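Long-range contacts in Phosphoglucomutase/phosphomannomutase family protein (Burkholderia thailandensis, PDB 3UW2), which probably acts as a metal-dependent phosphohexose mutase, moving a phosphoryl group from one position to another within a sugar phosphate: residues F53-R58 with L86-V91; G62-V66 with E118-D122; D92-V96 with Y172-V177. All blocks are in the same frame, centred on the assembly; numbering follows the deposited sequence.

All three contacts belong to the same corner of the fold, built round the neighbouring parallel strands 64-69 and 92-98. Interaction 1 packs two helices on one side of these strands, and its centre lies about 12 Å from that of interaction 2 and about 15 Å from that of interaction 3. Val91 of interaction 1 touches Val65 of interaction 2 (CG1 to CG2, 3.6 Å), while Leu86 and Arg87 rest on Val93 of interaction 3. Interactions 2 and 3, with centres about 10 Å apart, are joined by a salt bridge from Arg119 NH1 to Asp92 OD2 (2.9 Å). All three lie away from the zinc site of Asp264, Asp266 and Asp268.

Interaction 1 of 3, residues F53-R58 with L86-V91; sequences FGSEVR and LRAAGV. With EDO (1,2-ethanediol), chain D.
This is a buried helix-helix contact in the first alpha/beta/alpha domain, where the last turns of helix 43-59 meet the C-terminal end of helix 75-88 and the turn after it. The backbones come closest at Gly54 and Leu86, whose CA atoms are 4.7 Å apart. Lacking a side chain, Gly54 lets the methyl of Ala89 settle against its backbone (CB to Gly54 C, 3.7 Å), and Leu86 CD2 lies 3.6 Å from Gly54 N. The same CD2 meets the edge of the Phe53 ring, the two side chains running alongside each other. Val91 CG2 reaches Gly54 O at 3.2 Å and also touches Val57 CG1. The polar link is one hydrogen bond from Arg58 NH1 to Ala89 O (2.7 Å, N-H...O angle 157°). Bends at chi2 and chi3 fold the arginine back over the turn, with the oxygen 2° from its guanidinium plane. That carbonyl precedes Gly90, whose positive phi (94°) belongs to a Schellman motif closed by Val91 N to Leu86 O and Gly90 N to Arg87 O. Arg58 NH1 is also bonded to Thr167 O. Beneath the helices, Phe53, Val57 and Val91 pack on Val65 of strand 64-69, Leu86 reaches Val67 and Val93, and Phe53 and Val57 extend the packing to strand 136-143.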
loop_
_atom_site.group_PDB
_atom_site.type_symbol
_atom_site.label_atom_id
_atom_site.label_comp_id
_atom_site.label_asym_id
_atom_site.label_seq_id
_atom_site.Cartn_x
_atom_site.Cartn_y
_atom_site.Cartn_z
ATOM N N PHE A 53 -5.510 13.551 17.502
ATOM C CA PHE A 53 -6.417 12.879 16.586
ATOM C C PHE A 53 -7.818 12.750 17.228
ATOM O O PHE A 53 -8.830 13.047 16.576
ATOM C CB PHE A 53 -5.859 11.484 16.212
ATOM C CG PHE A 53 -6.661 10.766 15.153
ATOM C CD1 PHE A 53 -7.797 10.019 15.510
ATOM C CD2 PHE A 53 -6.332 10.878 13.814
ATOM C CE1 PHE A 53 -8.504 9.325 14.547
ATOM C CE2 PHE A 53 -7.076 10.212 12.817
ATOM C CZ PHE A 53 -8.158 9.433 13.182
ATOM N N GLY A 54 -7.888 12.363 18.500
ATOM C CA GLY A 54 -9.201 12.262 19.177
ATOM C C GLY A 54 -9.956 13.599 19.198
ATOM O O GLY A 54 -11.234 13.651 19.113
ATOM N N SER A 55 -9.179 14.683 19.282
ATOM C CA SER A 55 -9.720 16.037 19.272
ATOM C C SER A 55 -10.333 16.340 17.898
ATOM O O SER A 55 -11.397 16.983 17.817
ATOM C CB SER A 55 -8.618 17.076 19.508
ATOM O OG SER A 55 -8.074 16.991 20.813
ATOM N N GLU A 56 -9.643 15.959 16.824
ATOM C CA GLU A 56 -10.183 16.188 15.490
ATOM C C GLU A 56 -11.472 15.314 15.252
ATOM O O GLU A 56 -12.471 15.781 14.649
ATOM C CB GLU A 56 -9.089 15.973 14.451
ATOM C CG GLU A 56 -9.491 16.333 13.016
ATOM C CD GLU A 56 -10.001 17.786 12.884
ATOM O OE1 GLU A 56 -9.520 18.727 13.586
ATOM O OE2 GLU A 56 -10.927 17.983 12.080
ATOM N N VAL A 57 -11.448 14.064 15.723
ATOM C CA VAL A 57 -12.642 13.229 15.666
ATOM C C VAL A 57 -13.829 13.944 16.333
ATOM O O VAL A 57 -14.908 14.056 15.718
ATOM C CB VAL A 57 -12.355 11.858 16.297
ATOM C CG1 VAL A 57 -13.615 11.156 16.744
ATOM C CG2 VAL A 57 -11.497 10.993 15.356
ATOM N N ARG A 58 -13.641 14.487 17.542
ATOM C CA ARG A 58 -14.785 15.166 18.221
ATOM C C ARG A 58 -15.186 16.445 17.485
ATOM O O ARG A 58 -16.325 16.799 17.479
ATOM C CB ARG A 58 -14.495 15.545 19.675
ATOM C CG ARG A 58 -13.926 14.482 20.562
ATOM C CD ARG A 58 -14.888 14.012 21.623
ATOM N NE ARG A 58 -15.738 15.089 22.172
ATOM C CZ ARG A 58 -15.471 15.872 23.220
ATOM N NH1 ARG A 58 -14.376 15.765 23.953
ATOM N NH2 ARG A 58 -16.384 16.750 23.589
ATOM N N LEU A 86 -6.390 9.235 23.225
ATOM C CA LEU A 86 -7.668 9.326 22.537
ATOM C C LEU A 86 -8.722 9.475 23.611
ATOM O O LEU A 86 -9.700 10.283 23.485
ATOM C CB LEU A 86 -7.943 8.057 21.742
ATOM C CG LEU A 86 -7.189 7.966 20.404
ATOM C CD1 LEU A 86 -7.064 6.466 19.993
ATOM C CD2 LEU A 86 -7.875 8.833 19.338
ATOM N N ARG A 87 -8.608 8.610 24.620
ATOM C CA ARG A 87 -9.639 8.647 25.722
ATOM C C ARG A 87 -9.639 9.996 26.520
ATOM O O ARG A 87 -10.720 10.473 26.928
ATOM C CB ARG A 87 -9.446 7.469 26.660
ATOM C CG ARG A 87 -9.570 6.095 25.959
ATOM C CD ARG A 87 -9.102 4.972 26.902
ATOM N NE ARG A 87 -9.959 4.860 28.122
ATOM C CZ ARG A 87 -9.629 4.152 29.208
ATOM N NH1 ARG A 87 -8.482 3.412 29.252
ATOM N NH2 ARG A 87 -10.515 4.082 30.224
ATOM N N ALA A 88 -8.458 10.568 26.786
ATOM C CA ALA A 88 -8.273 11.935 27.394
ATOM C C ALA A 88 -8.932 13.042 26.562
ATOM O O ALA A 88 -9.293 14.063 27.114
ATOM C CB ALA A 88 -6.766 12.268 27.589
ATOM N N ALA A 89 -9.008 12.872 25.228
ATOM C CA ALA A 89 -9.820 13.761 24.340
ATOM C C ALA A 89 -11.330 13.511 24.399
ATOM O O ALA A 89 -12.098 14.263 23.773
ATOM C CB ALA A 89 -9.377 13.627 22.850
ATOM N N GLY A 90 -11.759 12.472 25.089
ATOM C CA GLY A 90 -13.202 12.179 25.240
ATOM C C GLY A 90 -13.719 11.184 24.179
ATOM O O GLY A 90 -14.921 11.065 23.988
ATOM N N VAL A 91 -12.814 10.443 23.510
ATOM C CA VAL A 91 -13.157 9.507 22.436
ATOM C C VAL A 91 -13.118 8.055 22.962
ATOM O O VAL A 91 -12.197 7.694 23.629
ATOM C CB VAL A 91 -12.160 9.765 21.268
ATOM C CG1 VAL A 91 -12.129 8.630 20.287
ATOM C CG2 VAL A 91 -12.571 11.082 20.579
HETATM C C1 EDO D . -6.083 1.640 27.873
HETATM O O1 EDO D . -6.396 3.054 27.574
HETATM C C2 EDO D . -5.086 1.022 26.850
HETATM O O2 EDO D . -3.793 1.537 27.239
#

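Interaction 2 of 3, residues G62-V66 with E118-D122; sequences GDAVV and ERRVD. With EDO (1,2-ethanediol), chain E.
Arg119 and Asp63 form a salt bridge, NH2 to OD1 at 3.0 Å, whose hydrogen bond is weak (N-H...O angle 147°). The carboxylate oxygen lies at the guanidinium edge, but the two planes are turned 69° apart, so the groups do not meet as a flat, two-pronged pair. Water 1 bridges the same two side chains, accepting from Arg119 NE at 2.8 Å and donating to Asp63 OD1. The chain of Arg119 is extended from CG to NE, which carries its head across to the 62-66 segment; there NH1 makes a second salt bridge, with Asp92. A guanidinium held between two aspartates probably has its charge well balanced. Farther along, water 2 joins Ala64 O to Asp122 OD1. Packing begins under the arginine head, where Ala64 CB sits over one face of the Arg119 guanidinium, 3.4 Å from Arg119 NH2. Val121 supplies the rest: its CG1 is 3.7 Å from Ala64 CB and 3.8 Å from Val66 CG2, and it also lies against the backbone between them. Its chi1 of 179° lays CG1 along the strand, while CG2 still brushes Ala64 CB. Strand 64-69 pairs here with 92-98 and 124-127, while Val65 turns from the 118-122 segment to pack on Phe53 and Val57 of helix 43-59.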
loop_
_atom_site.group_PDB
_atom_site.type_symbol
_atom_site.label_atom_id
_atom_site.label_comp_id
_atom_site.label_asym_id
_atom_site.label_seq_id
_atom_site.Cartn_x
_atom_site.Cartn_y
_atom_site.Cartn_z
ATOM N N GLY A 62 -17.475 12.974 15.728
ATOM C CA GLY A 62 -17.275 11.516 15.989
ATOM C C GLY A 62 -17.044 11.281 17.485
ATOM O O GLY A 62 -16.692 12.232 18.221
ATOM N N ASP A 63 -17.266 10.052 17.964
ATOM C CA ASP A 63 -16.936 9.759 19.349
ATOM C C ASP A 63 -16.151 8.460 19.615
ATOM O O ASP A 63 -16.090 8.039 20.773
ATOM C CB ASP A 63 -18.187 9.763 20.227
ATOM C CG ASP A 63 -19.159 8.659 19.856
ATOM O OD1 ASP A 63 -18.922 7.923 18.845
ATOM O OD2 ASP A 63 -20.171 8.540 20.585
ATOM N N ALA A 64 -15.565 7.840 18.583
ATOM C CA ALA A 64 -14.920 6.559 18.761
ATOM C C ALA A 64 -13.844 6.346 17.701
ATOM O O ALA A 64 -13.969 6.836 16.608
ATOM C CB ALA A 64 -15.914 5.406 18.726
ATOM N N VAL A 65 -12.822 5.566 18.053
ATOM C CA VAL A 65 -11.744 5.255 17.166
ATOM C C VAL A 65 -11.313 3.812 17.441
ATOM O O VAL A 65 -11.112 3.410 18.622
ATOM C CB VAL A 65 -10.517 6.180 17.422
ATOM C CG1 VAL A 65 -9.370 5.739 16.506
ATOM C CG2 VAL A 65 -10.855 7.634 17.040
ATOM N N VAL A 66 -11.137 3.038 16.370
ATOM C CA VAL A 66 -10.523 1.718 16.464
ATOM C C VAL A 66 -9.000 1.883 16.523
ATOM O O VAL A 66 -8.425 2.703 15.753
ATOM C CB VAL A 66 -10.848 0.941 15.157
ATOM C CG1 VAL A 66 -10.068 -0.373 15.031
ATOM C CG2 VAL A 66 -12.318 0.617 15.120
ATOM N N GLU A 118 -24.085 -3.770 19.048
ATOM C CA GLU A 118 -23.455 -3.418 17.781
ATOM C C GLU A 118 -22.975 -1.953 17.794
ATOM O O GLU A 118 -23.619 -1.106 18.388
ATOM C CB GLU A 118 -24.492 -3.570 16.698
ATOM C CG GLU A 118 -23.872 -3.484 15.312
ATOM C CD GLU A 118 -24.862 -3.980 14.283
ATOM O OE1 GLU A 118 -24.942 -5.211 14.112
ATOM O OE2 GLU A 118 -25.557 -3.140 13.680
ATOM N N ARG A 119 -21.863 -1.635 17.144
ATOM C CA ARG A 119 -21.510 -0.244 17.028
ATOM C C ARG A 119 -20.663 -0.082 15.766
ATOM O O ARG A 119 -19.862 -0.958 15.402
ATOM C CB ARG A 119 -20.755 0.240 18.292
ATOM C CG ARG A 119 -20.315 1.701 18.287
ATOM C CD ARG A 119 -19.643 2.104 19.624
ATOM N NE ARG A 119 -19.383 3.558 19.700
ATOM C CZ ARG A 119 -18.900 4.218 20.768
ATOM N NH1 ARG A 119 -18.596 3.590 21.897
ATOM N NH2 ARG A 119 -18.711 5.531 20.713
ATOM N N ARG A 120 -20.901 1.016 15.087
ATOM C CA ARG A 120 -20.176 1.310 13.887
ATOM C C ARG A 120 -19.114 2.366 14.230
ATOM O O ARG A 120 -19.458 3.418 14.814
ATOM C CB ARG A 120 -21.204 1.787 12.846
ATOM C CG ARG A 120 -20.652 2.012 11.444
ATOM C CD ARG A 120 -20.125 0.778 10.697
ATOM N NE ARG A 120 -19.720 1.258 9.370
ATOM C CZ ARG A 120 -18.513 1.760 9.094
ATOM N NH1 ARG A 120 -17.575 1.763 10.030
ATOM N NH2 ARG A 120 -18.246 2.241 7.871
ATOM N N VAL A 121 -17.834 2.115 13.911
ATOM C CA VAL A 121 -16.779 3.072 14.290
ATOM C C VAL A 121 -15.930 3.370 13.064
ATOM O O VAL A 121 -15.173 2.512 12.636
ATOM C CB VAL A 121 -15.875 2.517 15.433
ATOM C CG1 VAL A 121 -14.761 3.503 15.822
ATOM C CG2 VAL A 121 -16.657 2.154 16.708
ATOM N N ASP A 122 -15.989 4.573 12.519
ATOM C CA ASP A 122 -15.432 4.758 11.208
ATOM C C ASP A 122 -14.110 5.509 11.192
ATOM O O ASP A 122 -13.631 5.913 10.112
ATOM C CB ASP A 122 -16.467 5.368 10.235
ATOM C CG ASP A 122 -16.849 6.799 10.585
ATOM O OD1 ASP A 122 -16.521 7.268 11.668
ATOM O OD2 ASP A 122 -17.494 7.443 9.745
HETATM C C1 EDO E . -23.081 0.549 7.477
HETATM O O1 EDO E . -22.351 0.798 8.679
HETATM C C2 EDO E . -22.640 1.609 6.488
HETATM O O2 EDO E . -21.234 1.514 6.227
HETATM O O HOH W 1 -19.323 5.298 17.492
HETATM O O HOH W 2 -14.865 8.562 14.000
#

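Interaction 3 of 3, residues D92-V96 with Y172-V177; sequences DVVDV and YEQYDV
Tyr172 opens the pairing of strand 172-174 with strand 92-98: its CA lies opposite Val93, and its ring reaches along the strand to Asp95. The two strands run parallel, their short axes 17° apart. Tyr172 OH donates to Asp95 OD2 at 2.6 Å, meeting the oxygen on its anti side and somewhat out of the carboxylate plane. Asp95 OD2 lies at the ring edge, near its plane, although the carboxylate itself is turned 72° from the ring, and Tyr172 CD1 packs on Val93 CG1 at 3.9 Å. Glu173 bonds through both its N-H and its C=O, donating from N to Val93 O and accepting at O from Asp95 N; the latter bond is short and straight (2.8 Å, 177°). Its carboxylate is bonded to Ser115 N. Gln174 then returns to the tyrosine, its NE2 donating to Tyr172 OH at 3.0 Å, so this hydroxyl both gives and receives a hydrogen bond. Just past the strand, Tyr175 N bonds to Asp95 O at 2.9 Å. The Tyr175 ring swings off trans to the backbone nitrogen and leads away from strand 92-98, leaving CB against Val94 CG1 while OH bonds to Gln180. Asp176 OD1 caps Ala178 N as the chain enters helix 178-186. At Val177, water 3 accepts from the backbone N and donates to Val96 O, its oxygen 2.6 Å from that of Val96. Strand 172-174 thus flanks 92-98, which pairs with 64-69 as its other neighbour; Val93 and Tyr172 touch helix 75-88, Val94, Glu173 and Tyr175 touch Leu114, and Val177 packs on helix 101-107.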
loop_
_atom_site.group_PDB
_atom_site.type_symbol
_atom_site.label_atom_id
_atom_site.label_comp_id
_atom_site.label_asym_id
_atom_site.label_seq_id
_atom_site.Cartn_x
_atom_site.Cartn_y
_atom_site.Cartn_z
ATOM N N ASP A 92 -14.162 7.252 22.731
ATOM C CA ASP A 92 -14.099 5.837 23.076
ATOM C C ASP A 92 -13.116 5.058 22.193
ATOM O O ASP A 92 -13.034 5.331 20.997
ATOM C CB ASP A 92 -15.477 5.228 22.942
ATOM C CG ASP A 92 -16.487 5.885 23.887
ATOM O OD1 ASP A 92 -16.089 6.571 24.881
ATOM O OD2 ASP A 92 -17.670 5.746 23.590
ATOM N N VAL A 93 -12.409 4.068 22.759
ATOM C CA VAL A 93 -11.406 3.312 21.988
ATOM C C VAL A 93 -11.880 1.869 21.898
ATOM O O VAL A 93 -12.312 1.286 22.889
ATOM C CB VAL A 93 -10.004 3.350 22.651
ATOM C CG1 VAL A 93 -9.019 2.345 21.973
ATOM C CG2 VAL A 93 -9.475 4.784 22.568
ATOM N N VAL A 94 -11.846 1.332 20.683
ATOM C CA VAL A 94 -12.018 -0.094 20.411
ATOM C C VAL A 94 -10.691 -0.656 19.939
ATOM O O VAL A 94 -10.170 -0.287 18.864
ATOM C CB VAL A 94 -13.104 -0.334 19.362
ATOM C CG1 VAL A 94 -13.245 -1.838 19.081
ATOM C CG2 VAL A 94 -14.409 0.251 19.889
ATOM N N ASP A 95 -10.124 -1.514 20.771
ATOM C CA ASP A 95 -8.794 -2.031 20.525
ATOM C C ASP A 95 -8.901 -3.418 19.867
ATOM O O ASP A 95 -9.345 -4.355 20.501
ATOM C CB ASP A 95 -7.998 -2.060 21.853
ATOM C CG ASP A 95 -6.543 -2.383 21.647
ATOM O OD1 ASP A 95 -6.147 -2.866 20.549
ATOM O OD2 ASP A 95 -5.778 -2.174 22.609
ATOM N N VAL A 96 -8.533 -3.527 18.586
ATOM C CA VAL A 96 -8.664 -4.816 17.915
ATOM C C VAL A 96 -7.363 -5.643 18.001
ATOM O O VAL A 96 -7.263 -6.706 17.343
ATOM C CB VAL A 96 -9.193 -4.678 16.446
ATOM C CG1 VAL A 96 -10.617 -4.037 16.441
ATOM C CG2 VAL A 96 -8.246 -3.854 15.581
ATOM N N TYR A 172 -12.858 2.183 27.009
ATOM C CA TYR A 172 -11.878 1.320 26.317
ATOM C C TYR A 172 -12.460 -0.056 26.293
ATOM O O TYR A 172 -13.002 -0.509 27.301
ATOM C CB TYR A 172 -10.560 1.261 27.101
ATOM C CG TYR A 172 -9.541 0.264 26.556
ATOM C CD1 TYR A 172 -8.749 0.612 25.426
ATOM C CD2 TYR A 172 -9.304 -0.979 27.196
ATOM C CE1 TYR A 172 -7.777 -0.253 24.892
ATOM C CE2 TYR A 172 -8.340 -1.863 26.688
ATOM C CZ TYR A 172 -7.565 -1.482 25.570
ATOM O OH TYR A 172 -6.644 -2.325 25.021
ATOM N N GLU A 173 -12.323 -0.744 25.167
ATOM C CA GLU A 173 -12.809 -2.113 25.065
ATOM C C GLU A 173 -11.906 -2.829 24.100
ATOM O O GLU A 173 -11.538 -2.263 23.086
ATOM C CB GLU A 173 -14.211 -2.134 24.456
ATOM C CG GLU A 173 -14.786 -3.550 24.336
ATOM C CD GLU A 173 -16.267 -3.576 23.945
ATOM O OE1 GLU A 173 -16.879 -2.489 23.782
ATOM O OE2 GLU A 173 -16.825 -4.704 23.831
ATOM N N GLN A 174 -11.582 -4.082 24.399
ATOM C CA GLN A 174 -10.862 -4.965 23.449
ATOM C C GLN A 174 -11.825 -5.826 22.648
ATOM O O GLN A 174 -12.822 -6.309 23.181
ATOM C CB GLN A 174 -9.817 -5.801 24.188
ATOM C CG GLN A 174 -8.652 -4.911 24.664
ATOM C CD GLN A 174 -7.663 -5.699 25.510
ATOM O OE1 GLN A 174 -8.023 -6.709 26.059
ATOM N NE2 GLN A 174 -6.443 -5.201 25.659
ATOM N N TYR A 175 -11.570 -5.944 21.344
ATOM C CA TYR A 175 -12.477 -6.650 20.475
ATOM C C TYR A 175 -11.699 -7.411 19.421
ATOM O O TYR A 175 -10.844 -6.835 18.729
ATOM C CB TYR A 175 -13.468 -5.678 19.782
ATOM C CG TYR A 175 -14.461 -6.410 18.919
ATOM C CD1 TYR A 175 -15.496 -7.183 19.500
ATOM C CD2 TYR A 175 -14.341 -6.398 17.510
ATOM C CE1 TYR A 175 -16.400 -7.883 18.693
ATOM C CE2 TYR A 175 -15.243 -7.083 16.696
ATOM C CZ TYR A 175 -16.273 -7.828 17.288
ATOM O OH TYR A 175 -17.167 -8.517 16.495
ATOM N N ASP A 176 -11.974 -8.710 19.306
ATOM C CA ASP A 176 -11.282 -9.469 18.278
ATOM C C ASP A 176 -12.168 -9.543 17.033
ATOM O O ASP A 176 -13.211 -10.161 17.027
ATOM C CB ASP A 176 -10.828 -10.860 18.798
ATOM C CG ASP A 176 -9.941 -11.640 17.775
ATOM O OD1 ASP A 176 -9.673 -11.224 16.649
ATOM O OD2 ASP A 176 -9.511 -12.722 18.125
ATOM N N VAL A 177 -11.690 -8.938 15.970
ATOM C CA VAL A 177 -12.400 -8.815 14.680
ATOM C C VAL A 177 -11.894 -9.864 13.615
ATOM O O VAL A 177 -12.402 -9.935 12.466
ATOM C CB VAL A 177 -12.205 -7.373 14.150
ATOM C CG1 VAL A 177 -10.863 -7.237 13.453
ATOM C CG2 VAL A 177 -13.310 -7.007 13.167
HETATM O O HOH W 3 -8.786 -8.400 16.143
#